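Local atomic coordinates of acetyltransferase, GNAT family (Bacillus anthracis str. Sterne, PDB entry 3FBU), a protein that binds coenzyme A in a GNAT fold and probably transfers the acetyl group of acetyl-CoA to an acceptor substrate. Residues Phe59-Ile64 with Ile68-Ile73; Trp88-Lys93 with Gly98-Ala103; Pro130-Met135 with Met140-Tyr145. All blocks are in the same frame, centred on the assembly; numbering follows the deposited sequence.

Contact 1. Residues Phe59-Ile64 with Ile68-Ile73; sequences FPVILI and ILVGHI
Val61 reaches across to the neighbouring strand with both of its methyls. CG1 lies 4.0 Å from Val70 CG2, while CG2 packs on Ile73 CG1 at 3.7 Å; the first torsion, with CG1 anti to the backbone N (chi1 177°), turns CG1 toward Val70 and CG2 toward Ile73. Further toward the turn, Leu63 CD1 presses on Val70 CG1 at 3.4 Å, tighter than usual for two methyls, the two side chains meeting at about a right angle. The other face carries a second apolar group: Pro60 CB sits 3.6 Å from Leu69 CD1, and the CD1 end of Ile62 bends back over Leu69 CB.

Behind these side chains runs an antiparallel ladder. Phe59 and Ile73 form a hydrogen-bonded pair, with Ile73 N 2.8 Å from Phe59 O. Val61 N donates to Gly71 O, and Val70 N to Val61 O at 3.0 Å, before Leu63 N closes the ladder on Ile68 O. Register slips along the way: Pro60 pairs with His72, but Ile62 pairs with Leu69, leaving one extra residue in the 68-73 strand.

Further out, Ala103 of helix 99-114 and Phe90 cover Val61, and Tyr24 OH holds His72 ND1 on the opposite face. Strand 8-10 flanks the outer side, bonding through Leu9 to Ile62. This is a beta hairpin, strands 58-63 and 68-79, set within the central mixed sheet of the GNAT fold.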
loop_
_atom_site.group_PDB
_atom_site.type_symbol
_atom_site.label_atom_id
_atom_site.label_comp_id
_atom_site.label_asym_id
_atom_site.label_seq_id
_atom_site.Cartn_x
_atom_site.Cartn_y
_atom_site.Cartn_z
ATOM N N PHE A 59 -11.936 8.333 -19.379
ATOM C CA PHE A 59 -12.288 9.723 -19.099
ATOM C C PHE A 59 -11.366 10.316 -18.052
ATOM O O PHE A 59 -11.280 9.800 -16.952
ATOM C CB PHE A 59 -13.748 9.810 -18.630
ATOM C CG PHE A 59 -14.720 9.118 -19.558
ATOM C CD1 PHE A 59 -15.314 9.814 -20.604
ATOM C CD2 PHE A 59 -15.014 7.775 -19.402
ATOM C CE1 PHE A 59 -16.196 9.189 -21.454
ATOM C CE2 PHE A 59 -15.886 7.133 -20.260
ATOM C CZ PHE A 59 -16.484 7.839 -21.284
ATOM N N PRO A 60 -10.658 11.416 -18.394
ATOM C CA PRO A 60 -9.733 12.007 -17.445
ATOM C C PRO A 60 -10.435 12.590 -16.234
ATOM O O PRO A 60 -11.565 13.066 -16.350
ATOM C CB PRO A 60 -9.044 13.124 -18.268
ATOM C CG PRO A 60 -10.001 13.422 -19.353
ATOM C CD PRO A 60 -10.646 12.137 -19.681
ATOM N N VAL A 61 -9.719 12.567 -15.115
ATOM C CA VAL A 61 -10.157 13.061 -13.840
ATOM C C VAL A 61 -9.273 14.297 -13.573
ATOM O O VAL A 61 -8.041 14.210 -13.532
ATOM C CB VAL A 61 -9.986 11.994 -12.733
ATOM C CG1 VAL A 61 -10.377 12.566 -11.372
ATOM C CG2 VAL A 61 -10.824 10.728 -13.039
ATOM N N ILE A 62 -9.931 15.439 -13.413
ATOM C CA ILE A 62 -9.262 16.729 -13.310
ATOM C C ILE A 62 -9.542 17.319 -11.928
ATOM O O ILE A 62 -10.693 17.425 -11.532
ATOM C CB ILE A 62 -9.786 17.715 -14.372
ATOM C CG1 ILE A 62 -9.702 17.128 -15.775
ATOM C CG2 ILE A 62 -9.013 19.023 -14.318
ATOM C CD1 ILE A 62 -8.304 16.886 -16.233
ATOM N N LEU A 63 -8.479 17.669 -11.205
ATOM C CA LEU A 63 -8.587 18.373 -9.918
ATOM C C LEU A 63 -9.123 19.776 -10.166
ATOM O O LEU A 63 -8.529 20.535 -10.927
ATOM C CB LEU A 63 -7.223 18.439 -9.222
ATOM C CG LEU A 63 -7.070 17.475 -8.055
ATOM C CD1 LEU A 63 -5.606 17.124 -7.729
ATOM C CD2 LEU A 63 -7.770 18.114 -6.834
ATOM N N ILE A 64 -10.258 20.096 -9.548
ATOM C CA ILE A 64 -10.867 21.413 -9.676
ATOM C C ILE A 64 -9.998 22.479 -8.982
ATOM O O ILE A 64 -9.540 22.304 -7.851
ATOM C CB ILE A 64 -12.287 21.457 -9.065
ATOM C CG1 ILE A 64 -13.255 20.548 -9.834
ATOM C CG2 ILE A 64 -12.829 22.898 -9.109
ATOM C CD1 ILE A 64 -14.532 20.213 -9.072
ATOM N N ILE A 68 -5.406 20.077 -12.616
ATOM C CA ILE A 68 -4.368 19.071 -12.840
ATOM C C ILE A 68 -5.078 17.754 -13.185
ATOM O O ILE A 68 -6.013 17.379 -12.486
ATOM C CB ILE A 68 -3.551 18.858 -11.558
ATOM C CG1 ILE A 68 -2.639 20.057 -11.281
ATOM C CG2 ILE A 68 -2.687 17.584 -11.595
ATOM C CD1 ILE A 68 -1.894 19.911 -9.968
ATOM N N LEU A 69 -4.633 17.090 -14.252
ATOM C CA LEU A 69 -5.122 15.732 -14.605
ATOM C C LEU A 69 -4.364 14.724 -13.743
ATOM O O LEU A 69 -3.147 14.590 -13.852
ATOM C CB LEU A 69 -4.912 15.447 -16.093
ATOM C CG LEU A 69 -5.447 14.157 -16.740
ATOM C CD1 LEU A 69 -5.623 14.311 -18.242
ATOM C CD2 LEU A 69 -4.527 13.001 -16.433
ATOM N N VAL A 70 -5.091 14.024 -12.886
ATOM C CA VAL A 70 -4.496 13.138 -11.926
ATOM C C VAL A 70 -4.731 11.664 -12.253
ATOM O O VAL A 70 -4.164 10.789 -11.615
ATOM C CB VAL A 70 -5.010 13.470 -10.503
ATOM C CG1 VAL A 70 -4.577 14.912 -10.140
ATOM C CG2 VAL A 70 -6.537 13.304 -10.375
ATOM N N GLY A 71 -5.571 11.391 -13.240
ATOM C CA GLY A 71 -5.815 10.007 -13.634
ATOM C C GLY A 71 -6.964 9.913 -14.605
ATOM O O GLY A 71 -7.427 10.916 -15.147
ATOM N N HIS A 72 -7.388 8.687 -14.879
ATOM C CA HIS A 72 -8.582 8.485 -15.669
ATOM C C HIS A 72 -9.459 7.341 -15.136
ATOM O O HIS A 72 -8.997 6.412 -14.446
ATOM C CB HIS A 72 -8.247 8.322 -17.170
ATOM C CG HIS A 72 -7.560 7.035 -17.534
ATOM N ND1 HIS A 72 -6.187 6.930 -17.643
ATOM C CD2 HIS A 72 -8.056 5.806 -17.852
ATOM C CE1 HIS A 72 -5.864 5.697 -17.987
ATOM N NE2 HIS A 72 -6.973 4.989 -18.114
ATOM N N ILE A 73 -10.744 7.486 -15.420
ATOM C CA ILE A 73 -11.749 6.466 -15.153
ATOM C C ILE A 73 -12.038 5.699 -16.440
ATOM O O ILE A 73 -12.238 6.296 -17.525
ATOM C CB ILE A 73 -13.062 7.116 -14.617
ATOM C CG1 ILE A 73 -12.883 7.610 -13.164
ATOM C CG2 ILE A 73 -14.248 6.148 -14.761
ATOM C CD1 ILE A 73 -12.748 6.519 -12.090
#

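Contact 2. Residues Trp88-Lys93 with Gly98-Ala103; sequences WVFNPK and GYASEA. With COA (coenzyme A), chain C.
The ring of Phe90 receives Ala100 on one face: the methyl CB of Ala100 stands 4.0 Å from the ring centroid, 22° off the normal, a CH-pi contact. The first torsion of Phe90 sets CG anti to the carbonyl carbon (chi1 -83°) and sends the ring toward the helix. Other apolar contacts gather at its far end, where CE2 touches Tyr99 CB at 3.9 Å and the rim near CZ has Ala103 CB close to the ring plane. No hydrogen bond links the two segments directly.

The polar contacts go to coenzyme A instead. On the strand, Trp88 O accepts from COA N4P, and Phe90 N donates to COA O9P at 2.8 Å, so the pantetheine arm is held by backbone groups much like an added strand. On the helix, the pyrophosphate lies at the N-terminal end: Gly98 N, at the N-cap, reaches COA O1A, Ala100 N reaches COA O4A, and Ser101 N reaches COA O2A. Ser101 OG adds a second, shorter bond to COA O2A, 2.6 Å long, so this oxygen is gripped by two donors from one residue. Asn96 N contributes another bond to the cofactor from the loop between the segments.

Between the two polar zones, the cofactor methyl CDP lies 3.6 Å from Trp88 CD1 and 3.7 Å from Phe90 CD1, touching both rings obliquely. Asn91 OD1 accepts from Lys93 N in an Asx turn that shapes the chain leaving the strand.

The chemistry is that of the GNAT pyrophosphate loop: backbone N-H groups and the helix dipole probably offset the phosphate charge, while the strand aligns the arm that ends in the thiol.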
loop_
_atom_site.group_PDB
_atom_site.type_symbol
_atom_site.label_atom_id
_atom_site.label_comp_id
_atom_site.label_asym_id
_atom_site.label_seq_id
_atom_site.Cartn_x
_atom_site.Cartn_y
_atom_site.Cartn_z
ATOM N N TRP A 88 -9.987 2.261 -13.232
ATOM C CA TRP A 88 -9.316 3.495 -12.821
ATOM C C TRP A 88 -7.820 3.313 -12.934
ATOM O O TRP A 88 -7.318 2.262 -12.591
ATOM C CB TRP A 88 -9.683 3.819 -11.361
ATOM C CG TRP A 88 -9.960 2.606 -10.530
ATOM C CD1 TRP A 88 -9.060 1.720 -10.014
ATOM C CD2 TRP A 88 -11.246 2.129 -10.155
ATOM N NE1 TRP A 88 -9.716 0.715 -9.321
ATOM C CE2 TRP A 88 -11.060 0.946 -9.390
ATOM C CE3 TRP A 88 -12.544 2.579 -10.392
ATOM C CZ2 TRP A 88 -12.121 0.212 -8.894
ATOM C CZ3 TRP A 88 -13.587 1.856 -9.892
ATOM C CH2 TRP A 88 -13.379 0.698 -9.141
ATOM N N VAL A 89 -7.117 4.350 -13.395
ATOM C CA VAL A 89 -5.657 4.385 -13.414
ATOM C C VAL A 89 -5.253 5.823 -13.060
ATOM O O VAL A 89 -5.699 6.772 -13.721
ATOM C CB VAL A 89 -5.072 4.029 -14.799
ATOM C CG1 VAL A 89 -3.524 3.978 -14.738
ATOM C CG2 VAL A 89 -5.710 2.676 -15.380
ATOM N N PHE A 90 -4.437 5.958 -12.014
ATOM C CA PHE A 90 -4.119 7.263 -11.441
ATOM C C PHE A 90 -2.613 7.447 -11.342
ATOM O O PHE A 90 -1.837 6.488 -11.409
ATOM C CB PHE A 90 -4.790 7.445 -10.065
ATOM C CG PHE A 90 -6.212 7.904 -10.158
ATOM C CD1 PHE A 90 -7.190 7.057 -10.645
ATOM C CD2 PHE A 90 -6.573 9.162 -9.774
ATOM C CE1 PHE A 90 -8.470 7.478 -10.765
ATOM C CE2 PHE A 90 -7.859 9.577 -9.875
ATOM C CZ PHE A 90 -8.818 8.735 -10.369
ATOM N N ASN A 91 -2.231 8.710 -11.259
ATOM C CA ASN A 91 -0.865 9.151 -11.103
ATOM C C ASN A 91 -0.459 8.954 -9.650
ATOM O O ASN A 91 -1.126 9.495 -8.751
ATOM C CB ASN A 91 -0.775 10.637 -11.494
ATOM C CG ASN A 91 0.646 11.176 -11.496
ATOM O OD1 ASN A 91 1.468 10.834 -10.644
ATOM N ND2 ASN A 91 0.938 12.047 -12.463
ATOM N N PRO A 92 0.619 8.202 -9.417
ATOM C CA PRO A 92 1.095 7.907 -8.052
ATOM C C PRO A 92 1.371 9.147 -7.202
ATOM O O PRO A 92 1.304 9.060 -5.981
ATOM C CB PRO A 92 2.395 7.141 -8.259
ATOM C CG PRO A 92 2.508 6.818 -9.681
ATOM C CD PRO A 92 1.448 7.565 -10.460
ATOM N N LYS A 93 1.670 10.287 -7.825
ATOM C CA LYS A 93 1.804 11.530 -7.042
ATOM C C LYS A 93 0.554 11.840 -6.255
ATOM O O LYS A 93 0.612 12.579 -5.261
ATOM C CB LYS A 93 2.106 12.729 -7.916
ATOM C CG LYS A 93 3.438 12.670 -8.561
ATOM C CD LYS A 93 3.566 13.792 -9.562
ATOM C CE LYS A 93 4.848 13.676 -10.358
ATOM N NZ LYS A 93 6.055 13.658 -9.483
ATOM N N GLY A 98 -7.969 9.654 -1.809
ATOM C CA GLY A 98 -9.389 9.446 -2.043
ATOM C C GLY A 98 -9.893 9.867 -3.403
ATOM O O GLY A 98 -11.101 9.857 -3.646
ATOM N N TYR A 99 -8.987 10.207 -4.303
ATOM C CA TYR A 99 -9.401 10.685 -5.614
ATOM C C TYR A 99 -10.078 9.593 -6.445
ATOM O O TYR A 99 -11.099 9.862 -7.068
ATOM C CB TYR A 99 -8.226 11.274 -6.381
ATOM C CG TYR A 99 -7.685 12.573 -5.775
ATOM C CD1 TYR A 99 -8.530 13.519 -5.218
ATOM C CD2 TYR A 99 -6.336 12.846 -5.809
ATOM C CE1 TYR A 99 -8.025 14.713 -4.692
ATOM C CE2 TYR A 99 -5.825 14.024 -5.306
ATOM C CZ TYR A 99 -6.674 14.949 -4.739
ATOM O OH TYR A 99 -6.159 16.113 -4.213
ATOM N N ALA A 100 -9.481 8.405 -6.491
ATOM C CA ALA A 100 -10.065 7.317 -7.310
ATOM C C ALA A 100 -11.451 7.009 -6.786
ATOM O O ALA A 100 -12.395 6.887 -7.561
ATOM C CB ALA A 100 -9.195 6.076 -7.343
ATOM N N SER A 101 -11.592 6.886 -5.466
ATOM C CA SER A 101 -12.905 6.530 -4.915
ATOM C C SER A 101 -13.935 7.623 -5.151
ATOM O O SER A 101 -15.083 7.327 -5.487
ATOM C CB SER A 101 -12.816 6.200 -3.421
ATOM O OG SER A 101 -11.818 5.197 -3.209
ATOM N N GLU A 102 -13.519 8.875 -5.018
ATOM C CA GLU A 102 -14.410 10.015 -5.269
ATOM C C GLU A 102 -14.866 10.026 -6.722
ATOM O O GLU A 102 -16.046 10.167 -6.990
ATOM C CB GLU A 102 -13.735 11.360 -4.873
ATOM C CG GLU A 102 -14.580 12.572 -5.227
ATOM C CD GLU A 102 -13.957 13.916 -4.775
ATOM O OE1 GLU A 102 -13.076 13.907 -3.906
ATOM O OE2 GLU A 102 -14.345 14.956 -5.328
ATOM N N ALA A 103 -13.926 9.823 -7.654
ATOM C CA ALA A 103 -14.255 9.823 -9.074
ATOM C C ALA A 103 -15.147 8.639 -9.436
ATOM O O ALA A 103 -16.107 8.794 -10.204
ATOM C CB ALA A 103 -12.987 9.808 -9.911
HETATM N N1A COA C . -2.406 -2.030 1.172
HETATM C C2A COA C . -3.658 -1.888 1.712
HETATM N N3A COA C . -4.424 -0.797 1.400
HETATM C C4A COA C . -3.928 0.133 0.540
HETATM C C5A COA C . -2.668 0.007 -0.020
HETATM C C6A COA C . -1.895 -1.110 0.290
HETATM N N6A COA C . -0.688 -1.286 -0.250
HETATM N N7A COA C . -2.463 1.067 -0.813
HETATM C C8A COA C . -3.546 1.870 -0.766
HETATM N N9A COA C . -4.462 1.300 0.080
HETATM C C1B COA C . -5.847 1.707 0.348
HETATM C C2B COA C . -5.965 3.137 0.881
HETATM O O2B COA C . -5.736 3.206 2.284
HETATM C C3B COA C . -7.393 3.438 0.483
HETATM O O3B COA C . -8.301 2.896 1.429
HETATM P P3B COA C . -8.879 3.724 2.696
HETATM O O7A COA C . -10.043 3.011 3.303
HETATM O O8A COA C . -7.746 3.892 3.674
HETATM O O9A COA C . -9.326 5.065 2.157
HETATM C C4B COA C . -7.557 2.705 -0.858
HETATM O O4B COA C . -6.612 1.670 -0.850
HETATM C C5B COA C . -7.290 3.599 -2.063
HETATM O O5B COA C . -8.353 4.529 -2.139
HETATM P P1A COA C . -8.189 5.893 -2.957
HETATM O O1A COA C . -7.326 6.853 -2.156
HETATM O O2A COA C . -9.526 6.432 -3.284
HETATM O O3A COA C . -7.468 5.379 -4.297
HETATM P P2A COA C . -6.282 6.125 -5.098
HETATM O O4A COA C . -6.722 7.531 -5.428
HETATM O O5A COA C . -4.987 6.002 -4.289
HETATM O O6A COA C . -6.203 5.200 -6.421
HETATM C CBP COA C . -5.814 3.214 -7.689
HETATM C CCP COA C . -6.351 3.789 -6.377
HETATM C CDP COA C . -6.561 3.966 -8.805
HETATM C CEP COA C . -6.153 1.724 -7.617
HETATM C CAP COA C . -4.282 3.441 -7.778
HETATM O OAP COA C . -3.588 2.691 -6.793
HETATM C C9P COA C . -3.704 3.030 -9.098
HETATM O O9P COA C . -3.834 3.855 -10.189
HETATM N N8P COA C . -3.144 1.824 -9.237
HETATM C C7P COA C . -2.418 1.459 -10.452
HETATM C C6P COA C . -3.332 1.142 -11.624
HETATM C C5P COA C . -4.245 -0.044 -11.321
HETATM O O5P COA C . -3.811 -1.143 -10.909
HETATM N N4P COA C . -5.523 0.161 -11.568
HETATM C C3P COA C . -6.544 -0.832 -11.209
HETATM C C2P COA C . -6.698 -1.958 -12.206
HETATM S S1P COA C . -8.115 -3.012 -11.769
#

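Contact 3. Residues Pro130-Met135 with Met140-Tyr145; sequences PSYRVM and MRREGY. With COA (coenzyme A), chain C.
Arg142 extends from the strand toward Tyr132 of the helix, and its side chain can be followed outward. CB continues to CG anti to the backbone N (chi1 -179°), and the chain stays extended to CD before bending at chi3. NE donates to Tyr162 OH of strand 155-165, which anchors the guanidinium. At the tip, NH2 stands over one face of the Tyr132 ring near its rim, 4.0 Å from Tyr132 CE1. The guanidinium is turned 88° from the ring plane, so its edge points at the face; with CZ 5.4 Å from the centroid, any cation-pi attraction is weak. NH2 also donates to a water at 3.1 Å, and that water makes a weak, longer link to Tyr132 OH. Tyr160 adds a further cation-pi partner to Arg142.

Deeper in, Met140 N donates to Met135 O at 3.0 Å, tying the start of 140-145 to the helix. Met140, bent at its last torsion, crosses Met135 obliquely, with SD 4.1 Å from Met135 CB and just as near its CG.

Arg133, elsewhere on the helix, carries its guanidinium to the cofactor: NH2 meets COA O7A of the 3'-phosphate at 2.8 Å, in the guanidinium plane. Ser131 OG lies 3.2 Å from COA S1P and is bonded to Trp88 NE1.

Two chemistries therefore divide helix 129-137. The side toward coenzyme A offers a positive charge to the phosphate and a hydroxyl beside the sulfur, whereas the side toward 140-145 is joined by one backbone bond, methionine packing and an arginine fixed by Tyr162 and Tyr160, whose link to Tyr132 is weak and partly through water.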
loop_
_atom_site.group_PDB
_atom_site.type_symbol
_atom_site.label_atom_id
_atom_site.label_comp_id
_atom_site.label_asym_id
_atom_site.label_seq_id
_atom_site.Cartn_x
_atom_site.Cartn_y
_atom_site.Cartn_z
ATOM N N PRO A 130 -5.102 -1.825 -3.378
ATOM C CA PRO A 130 -5.807 -0.546 -3.458
ATOM C C PRO A 130 -6.982 -0.554 -4.425
ATOM O O PRO A 130 -7.949 0.169 -4.210
ATOM C CB PRO A 130 -4.748 0.437 -3.954
ATOM C CG PRO A 130 -3.567 -0.284 -4.162
ATOM C CD PRO A 130 -3.711 -1.709 -3.846
ATOM N N SER A 131 -6.893 -1.379 -5.473
ATOM C CA SER A 131 -7.975 -1.447 -6.457
ATOM C C SER A 131 -9.237 -2.035 -5.841
ATOM O O SER A 131 -10.315 -1.438 -5.943
ATOM C CB SER A 131 -7.562 -2.236 -7.697
ATOM O OG SER A 131 -8.503 -1.979 -8.740
ATOM N N TYR A 132 -9.138 -3.180 -5.161
ATOM C CA TYR A 132 -10.358 -3.725 -4.584
ATOM C C TYR A 132 -10.830 -2.924 -3.388
ATOM O O TYR A 132 -12.026 -2.908 -3.116
ATOM C CB TYR A 132 -10.317 -5.238 -4.376
ATOM C CG TYR A 132 -9.474 -5.730 -3.241
ATOM C CD1 TYR A 132 -9.929 -5.620 -1.933
ATOM C CD2 TYR A 132 -8.258 -6.364 -3.469
ATOM C CE1 TYR A 132 -9.179 -6.108 -0.879
ATOM C CE2 TYR A 132 -7.504 -6.848 -2.418
ATOM C CZ TYR A 132 -7.989 -6.718 -1.127
ATOM O OH TYR A 132 -7.258 -7.172 -0.043
ATOM N N ARG A 133 -9.927 -2.165 -2.742
ATOM C CA ARG A 133 -10.385 -1.246 -1.717
ATOM C C ARG A 133 -11.239 -0.123 -2.281
ATOM O O ARG A 133 -12.237 0.238 -1.681
ATOM C CB ARG A 133 -9.231 -0.732 -0.859
ATOM C CG ARG A 133 -8.806 -1.742 0.206
ATOM C CD ARG A 133 -9.914 -1.947 1.262
ATOM N NE ARG A 133 -10.302 -0.695 1.912
ATOM C CZ ARG A 133 -11.526 -0.356 2.327
ATOM N NH1 ARG A 133 -12.575 -1.130 2.112
ATOM N NH2 ARG A 133 -11.717 0.813 2.925
ATOM N N VAL A 134 -10.895 0.409 -3.446
ATOM C CA VAL A 134 -11.789 1.372 -4.086
ATOM C C VAL A 134 -13.166 0.735 -4.332
ATOM O O VAL A 134 -14.213 1.327 -4.048
ATOM C CB VAL A 134 -11.211 1.891 -5.381
ATOM C CG1 VAL A 134 -12.257 2.770 -6.097
ATOM C CG2 VAL A 134 -9.929 2.655 -5.124
ATOM N N MET A 135 -13.165 -0.494 -4.842
ATOM C CA MET A 135 -14.426 -1.176 -5.151
ATOM C C MET A 135 -15.312 -1.267 -3.911
ATOM O O MET A 135 -16.509 -0.954 -3.961
ATOM C CB MET A 135 -14.163 -2.579 -5.729
ATOM C CG MET A 135 -13.424 -2.566 -7.089
ATOM S SD MET A 135 -12.893 -4.208 -7.693
ATOM C CE MET A 135 -11.776 -3.584 -8.919
ATOM N N MET A 140 -19.424 -1.587 -3.886
ATOM C CA MET A 140 -19.461 -2.813 -4.679
ATOM C C MET A 140 -19.274 -4.048 -3.790
ATOM O O MET A 140 -18.620 -4.004 -2.730
ATOM C CB MET A 140 -18.444 -2.766 -5.843
ATOM C CG MET A 140 -18.491 -1.501 -6.738
ATOM S SD MET A 140 -17.277 -1.538 -8.165
ATOM C CE MET A 140 -18.294 -2.517 -9.305
ATOM N N ARG A 141 -19.878 -5.150 -4.226
ATOM C CA ARG A 141 -19.826 -6.407 -3.525
ATOM C C ARG A 141 -18.935 -7.378 -4.290
ATOM O O ARG A 141 -19.071 -7.487 -5.504
ATOM C CB ARG A 141 -21.197 -7.027 -3.491
ATOM C CG ARG A 141 -22.188 -6.395 -2.555
ATOM C CD ARG A 141 -23.600 -6.910 -2.770
ATOM N NE ARG A 141 -24.151 -6.448 -4.043
ATOM C CZ ARG A 141 -24.222 -7.205 -5.140
ATOM N NH1 ARG A 141 -23.803 -8.476 -5.134
ATOM N NH2 ARG A 141 -24.702 -6.692 -6.249
ATOM N N ARG A 142 -18.082 -8.108 -3.581
ATOM C CA ARG A 142 -17.302 -9.184 -4.206
ATOM C C ARG A 142 -18.242 -10.374 -4.519
ATOM O O ARG A 142 -18.796 -11.020 -3.603
ATOM C CB ARG A 142 -16.109 -9.622 -3.343
ATOM C CG ARG A 142 -15.303 -10.699 -3.997
ATOM C CD ARG A 142 -14.121 -11.205 -3.156
ATOM N NE ARG A 142 -13.255 -10.118 -2.697
ATOM C CZ ARG A 142 -12.328 -10.252 -1.731
ATOM N NH1 ARG A 142 -12.148 -11.418 -1.105
ATOM N NH2 ARG A 142 -11.588 -9.213 -1.381
ATOM N N GLU A 143 -18.445 -10.632 -5.806
ATOM C CA GLU A 143 -19.326 -11.716 -6.269
ATOM C C GLU A 143 -18.563 -12.959 -6.759
ATOM O O GLU A 143 -19.115 -14.077 -6.811
ATOM C CB GLU A 143 -20.191 -11.202 -7.386
ATOM C CG GLU A 143 -21.275 -10.244 -6.916
ATOM C CD GLU A 143 -22.299 -9.993 -8.005
ATOM O OE1 GLU A 143 -21.933 -10.056 -9.190
ATOM O OE2 GLU A 143 -23.479 -9.714 -7.683
ATOM N N GLY A 144 -17.303 -12.774 -7.098
ATOM C CA GLY A 144 -16.499 -13.861 -7.626
ATOM C C GLY A 144 -15.027 -13.809 -7.328
ATOM O O GLY A 144 -14.449 -12.731 -7.157
ATOM N N TYR A 145 -14.422 -15.000 -7.312
ATOM C CA TYR A 145 -12.979 -15.154 -7.136
ATOM C C TYR A 145 -12.563 -16.286 -8.085
ATOM O O TYR A 145 -12.842 -17.443 -7.834
ATOM C CB TYR A 145 -12.682 -15.451 -5.691
ATOM C CG TYR A 145 -11.237 -15.660 -5.317
ATOM C CD1 TYR A 145 -10.187 -15.358 -6.186
ATOM C CD2 TYR A 145 -10.928 -16.176 -4.068
ATOM C CE1 TYR A 145 -8.836 -15.587 -5.798
ATOM C CE2 TYR A 145 -9.614 -16.385 -3.676
ATOM C CZ TYR A 145 -8.574 -16.087 -4.549
ATOM O OH TYR A 145 -7.273 -16.296 -4.123
HETATM N N1A COA C . -2.406 -2.030 1.172
HETATM C C2A COA C . -3.658 -1.888 1.712
HETATM N N3A COA C . -4.424 -0.797 1.400
HETATM C C4A COA C . -3.928 0.133 0.540
HETATM C C5A COA C . -2.668 0.007 -0.020
HETATM C C6A COA C . -1.895 -1.110 0.290
HETATM N N6A COA C . -0.688 -1.286 -0.250
HETATM N N7A COA C . -2.463 1.067 -0.813
HETATM C C8A COA C . -3.546 1.870 -0.766
HETATM N N9A COA C . -4.462 1.300 0.080
HETATM C C1B COA C . -5.847 1.707 0.348
HETATM C C2B COA C . -5.965 3.137 0.881
HETATM O O2B COA C . -5.736 3.206 2.284
HETATM C C3B COA C . -7.393 3.438 0.483
HETATM O O3B COA C . -8.301 2.896 1.429
HETATM P P3B COA C . -8.879 3.724 2.696
HETATM O O7A COA C . -10.043 3.011 3.303
HETATM O O8A COA C . -7.746 3.892 3.674
HETATM O O9A COA C . -9.326 5.065 2.157
HETATM C C4B COA C . -7.557 2.705 -0.858
HETATM O O4B COA C . -6.612 1.670 -0.850
HETATM C C5B COA C . -7.290 3.599 -2.063
HETATM O O5B COA C . -8.353 4.529 -2.139
HETATM P P1A COA C . -8.189 5.893 -2.957
HETATM O O1A COA C . -7.326 6.853 -2.156
HETATM O O2A COA C . -9.526 6.432 -3.284
HETATM O O3A COA C . -7.468 5.379 -4.297
HETATM P P2A COA C . -6.282 6.125 -5.098
HETATM O O4A COA C . -6.722 7.531 -5.428
HETATM O O5A COA C . -4.987 6.002 -4.289
HETATM O O6A COA C . -6.203 5.200 -6.421
HETATM C CBP COA C . -5.814 3.214 -7.689
HETATM C CCP COA C . -6.351 3.789 -6.377
HETATM C CDP COA C . -6.561 3.966 -8.805
HETATM C CEP COA C . -6.153 1.724 -7.617
HETATM C CAP COA C . -4.282 3.441 -7.778
HETATM O OAP COA C . -3.588 2.691 -6.793
HETATM C C9P COA C . -3.704 3.030 -9.098
HETATM O O9P COA C . -3.834 3.855 -10.189
HETATM N N8P COA C . -3.144 1.824 -9.237
HETATM C C7P COA C . -2.418 1.459 -10.452
HETATM C C6P COA C . -3.332 1.142 -11.624
HETATM C C5P COA C . -4.245 -0.044 -11.321
HETATM O O5P COA C . -3.811 -1.143 -10.909
HETATM N N4P COA C . -5.523 0.161 -11.568
HETATM C C3P COA C . -6.544 -0.832 -11.209
HETATM C C2P COA C . -6.698 -1.958 -12.206
HETATM S S1P COA C . -8.115 -3.012 -11.769
HETATM O O HOH W 1 -9.470 -9.405 0.818
#

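The contacts follow one another along the chain, and all three reach the same mixed sheet. Contact 1 and contact 2 have centres 8 Å apart and adjoin: strands 68-79 and 83-90 are neighbours, joined by the backbone bonds His72-Val89 and Val70-Asn91. Contact 3 lies about 15 Å from contact 2, centre to centre, but still touches it where Trp88 packs on Met135 and Val134. Contacts 1 and 3 sit on opposite sides of the chain's centre, about 22 Å apart between centres, and do not meet. Contact 2 thus bridges them, and with contact 3 it grips coenzyme A from strand 83-90 and helices 99-114 and 129-137.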